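3-methyladenine dna-glycosylase (Archaeoglobus fulgidus, PDB 2JHN) belongs to the HhH-GPD superfamily of base excision DNA repair proteins and carries an N-terminal domain related to the TATA-box binding protein. Local coordinates at residues Lys124-Ile127 and Gln128-Ile131; Ser132-Val135 and Ala136-Ala140. The protein carries 1 engineered substitution. All coordinates share one frame; numbering follows the deposited sequence.

Contact 1 of 2, residues Lys124-Ile127 and Gln128-Ile131; sequences KAII and QQQI
Q129 lies beside I126 where helix 118-127 runs out, and its side chain starts over the carbonyl of I126. With CG anti to its own carbonyl carbon and close to its backbone N (chi1 -64°), Q129 sets CG 3.2 Å from I126 O. The same oxygen accepts from Q129 N at 3.0 Å, the donor standing above the carbonyl plane. From there the extended chain runs alongside I126, with OE1 4.2 Å from I126 CG2, and NE2 donates to T222 OG1 and G217 O. Q128 goes another way: its extended chain reaches back to a water, which donates to Q128 OE1 and to K124 O, each 3.0 Å from the water oxygen. K124 O also receives Q128 N at 3.0 Å, so two donors hold this carbonyl. I131 ends the type II turn that starts at Q128, closed by I131 N to Q128 O at 3.2 Å. Its chi1 of 59° puts CG1 between the backbone N and the carbonyl carbon and lays CD1 3.2 Å from I127 O. K184 NZ donates to both I127 O and Q129 O. At the helix end, therefore, K124 O and I126 O take turn amides, K124 O a water as well, and I127 O a lysine, whose charge would probably suit the negative end of the helix dipole, while the Q129 amide ties the turn to T222 and G217.

Contact 2 of 2, residues Ser132-Val135 and Ala136-Ala140; sequences SFVV and AEKLA
E137 N donates to F133 O at 2.9 Å, a bond nearly in line with the carbonyl, in the first turn of helix 133-147. The side chains of the same two residues meet as well. With F133 CG anti to the backbone N (chi1 -170°), the phenyl ring leans forward along the helix, toward E137, and offers it one face. A chi1 of -67° brings E137 CG over that face, offset toward the rim, as a CH-pi contact 3.8 Å from the ring centroid, and the bend at chi2 turns the carboxylate along the ring. The carboxylate lies nearly parallel to the ring, over the rim at CZ, the two planes 13° apart, with E137 CD 3.6 Å from F133 CZ. V20 and M114 also touch the phenyl group.

Ahead of this turn S132 is the N-cap: its OG accepts from V135 N at 3.2 Å, while its carbonyl O takes A136 N at 3.0 Å. Neighbouring pairs follow the same i to i+4 spacing. K138, extended beyond CG, runs beside V134, its CE 4.1 Å from V134 CG1, and also touches L21, one of the residues of a sodium site. V135 CG1 approaches L139 CD1 at 4.4 Å, a loose apolar contact. On the side turned to helix 118-127, A136 and L139 pack on I127.

The helix start is thus capped by a serine hydroxyl, with F133 and E137 packed one turn apart. Stacking with the ring would limit rotation of the E137 carboxylate, though its negative charge probably gains little from the pi face; a weak ion pair from E137 OE1 to K124 NZ may partly offset that charge.

Overall arrangement
The two contacts follow each other directly along the chain, their centres about 8 Å apart: contact 1 is the end of helix 118-127 and its turn, contact 2 the start of helix 133-147. Together they are the connection between two consecutive helices in the HhH-GPD part of the protein. The helices pack against each other, with I127 CG2 3.6 Å from A136 O, K124 CE 3.7 Å from A140 CB, and I131 CD1 3.8 Å from A136 CA. The ion pair between them has K124 NZ 3.2 Å from E137 OE1. K124 NZ also donates to T26 O, so the connection reaches a sodium site of the N-terminal part. Side chains of contact 1 also touch helices 182-192 and 220-229, placing it among the helices of the repair-protein domain.

Contact 1 of 2, residues Lys124-Ile127 and Gln128-Ile131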
# COMPACT_ATOMS: atom_id res chain seq x y z
N LYS A 124 -6.34 6.53 3.52
CA LYS A 124 -6.03 5.37 4.37
C LYS A 124 -4.95 5.69 5.43
O LYS A 124 -5.04 5.21 6.57
CB LYS A 124 -5.69 4.12 3.52
CG LYS A 124 -6.88 3.59 2.71
CD LYS A 124 -6.55 2.32 1.92
CE LYS A 124 -7.41 1.15 2.40
NZ LYS A 124 -7.02 -0.23 1.87
N ALA A 125 -3.97 6.53 5.07
CA ALA A 125 -2.93 6.91 6.04
C ALA A 125 -3.54 7.68 7.23
O ALA A 125 -3.15 7.48 8.38
CB ALA A 125 -1.79 7.72 5.35
N ILE A 126 -4.51 8.54 6.92
CA ILE A 126 -5.23 9.29 7.91
C ILE A 126 -6.07 8.37 8.81
O ILE A 126 -6.04 8.48 10.04
CB ILE A 126 -6.13 10.35 7.24
CG1 ILE A 126 -5.29 11.47 6.62
CG2 ILE A 126 -7.14 10.95 8.29
CD1 ILE A 126 -6.10 12.37 5.67
N ILE A 127 -6.82 7.46 8.17
CA ILE A 127 -7.61 6.44 8.90
C ILE A 127 -6.77 5.69 9.94
O ILE A 127 -7.20 5.49 11.09
CB ILE A 127 -8.34 5.48 7.93
CG1 ILE A 127 -9.42 6.25 7.13
CG2 ILE A 127 -8.92 4.24 8.68
CD1 ILE A 127 -10.03 5.45 5.98
N GLN A 128 -5.56 5.31 9.54
CA GLN A 128 -4.64 4.59 10.42
C GLN A 128 -4.10 5.34 11.65
O GLN A 128 -3.55 4.72 12.55
CB GLN A 128 -3.49 4.06 9.58
CG GLN A 128 -2.85 2.80 10.10
CD GLN A 128 -1.54 2.56 9.44
OE1 GLN A 128 -1.40 2.71 8.22
NE2 GLN A 128 -0.54 2.20 10.25
N GLN A 129 -4.24 6.66 11.69
CA GLN A 129 -3.70 7.47 12.79
C GLN A 129 -4.19 6.96 14.17
O GLN A 129 -5.40 6.83 14.40
CB GLN A 129 -4.00 8.98 12.59
CG GLN A 129 -3.30 9.57 11.34
CD GLN A 129 -3.56 11.06 11.08
OE1 GLN A 129 -4.56 11.64 11.53
NE2 GLN A 129 -2.65 11.69 10.34
N GLN A 130 -3.24 6.62 15.04
CA GLN A 130 -3.49 6.21 16.45
C GLN A 130 -4.22 4.87 16.63
O GLN A 130 -4.67 4.56 17.73
CB GLN A 130 -4.22 7.32 17.25
CG GLN A 130 -3.41 8.58 17.52
CD GLN A 130 -3.54 9.60 16.40
OE1 GLN A 130 -4.66 9.94 15.99
NE2 GLN A 130 -2.41 10.08 15.90
N ILE A 131 -4.35 4.08 15.56
CA ILE A 131 -5.03 2.77 15.66
C ILE A 131 -4.22 1.69 14.98
O ILE A 131 -3.23 1.99 14.30
CB ILE A 131 -6.50 2.80 15.11
CG1 ILE A 131 -6.55 3.22 13.63
CG2 ILE A 131 -7.39 3.69 15.98
CD1 ILE A 131 -7.93 3.03 12.95
O HOH W 1 -3.90 2.41 6.66

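Contact 2 of 2, residues Ser132-Val135 and Ala136-Ala140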
# COMPACT_ATOMS: atom_id res chain seq x y z
N SER A 132 -4.61 0.43 15.18
CA SER A 132 -3.93 -0.70 14.54
C SER A 132 -4.30 -0.74 13.07
O SER A 132 -5.36 -0.22 12.68
CB SER A 132 -4.28 -2.03 15.21
OG SER A 132 -5.63 -2.42 14.98
N PHE A 133 -3.44 -1.36 12.27
CA PHE A 133 -3.71 -1.56 10.84
C PHE A 133 -4.98 -2.40 10.59
O PHE A 133 -5.79 -2.05 9.73
CB PHE A 133 -2.47 -2.14 10.13
CG PHE A 133 -2.58 -2.16 8.63
CD1 PHE A 133 -2.71 -0.97 7.90
CD2 PHE A 133 -2.55 -3.37 7.93
CE1 PHE A 133 -2.81 -1.00 6.51
CE2 PHE A 133 -2.66 -3.40 6.54
CZ PHE A 133 -2.78 -2.22 5.83
N VAL A 134 -5.16 -3.49 11.33
CA VAL A 134 -6.38 -4.31 11.21
C VAL A 134 -7.67 -3.50 11.44
O VAL A 134 -8.63 -3.63 10.67
CB VAL A 134 -6.36 -5.56 12.16
CG1 VAL A 134 -7.75 -6.21 12.23
CG2 VAL A 134 -5.34 -6.58 11.69
N VAL A 135 -7.71 -2.69 12.51
CA VAL A 135 -8.88 -1.80 12.77
C VAL A 135 -9.07 -0.78 11.63
O VAL A 135 -10.20 -0.49 11.21
CB VAL A 135 -8.77 -1.09 14.17
CG1 VAL A 135 -9.78 0.06 14.31
CG2 VAL A 135 -8.95 -2.09 15.33
N ALA A 136 -7.96 -0.25 11.11
CA ALA A 136 -7.97 0.71 10.00
C ALA A 136 -8.58 0.10 8.75
O ALA A 136 -9.37 0.73 8.07
CB ALA A 136 -6.55 1.22 9.70
N GLU A 137 -8.19 -1.14 8.44
CA GLU A 137 -8.69 -1.85 7.27
C GLU A 137 -10.20 -2.16 7.35
O GLU A 137 -10.91 -2.13 6.34
CB GLU A 137 -7.86 -3.11 7.04
CG GLU A 137 -6.41 -2.80 6.62
CD GLU A 137 -6.30 -2.35 5.17
OE1 GLU A 137 -6.47 -1.13 4.90
OE2 GLU A 137 -6.04 -3.21 4.29
N LYS A 138 -10.69 -2.48 8.55
CA LYS A 138 -12.13 -2.66 8.75
C LYS A 138 -12.88 -1.36 8.51
O LYS A 138 -13.97 -1.37 7.92
CB LYS A 138 -12.44 -3.21 10.15
CG LYS A 138 -12.02 -4.64 10.31
CD LYS A 138 -12.39 -5.18 11.69
CE LYS A 138 -11.79 -6.56 11.86
NZ LYS A 138 -12.46 -7.28 12.98
N LEU A 139 -12.31 -0.24 8.95
CA LEU A 139 -12.88 1.08 8.68
C LEU A 139 -12.91 1.36 7.18
O LEU A 139 -13.93 1.82 6.65
CB LEU A 139 -12.15 2.18 9.44
CG LEU A 139 -12.56 2.31 10.91
CD1 LEU A 139 -11.58 3.15 11.71
CD2 LEU A 139 -13.98 2.90 11.00
N ALA A 140 -11.81 1.04 6.48
CA ALA A 140 -11.76 1.17 5.02
C ALA A 140 -12.88 0.37 4.35
O ALA A 140 -13.54 0.87 3.43
CB ALA A 140 -10.39 0.71 4.47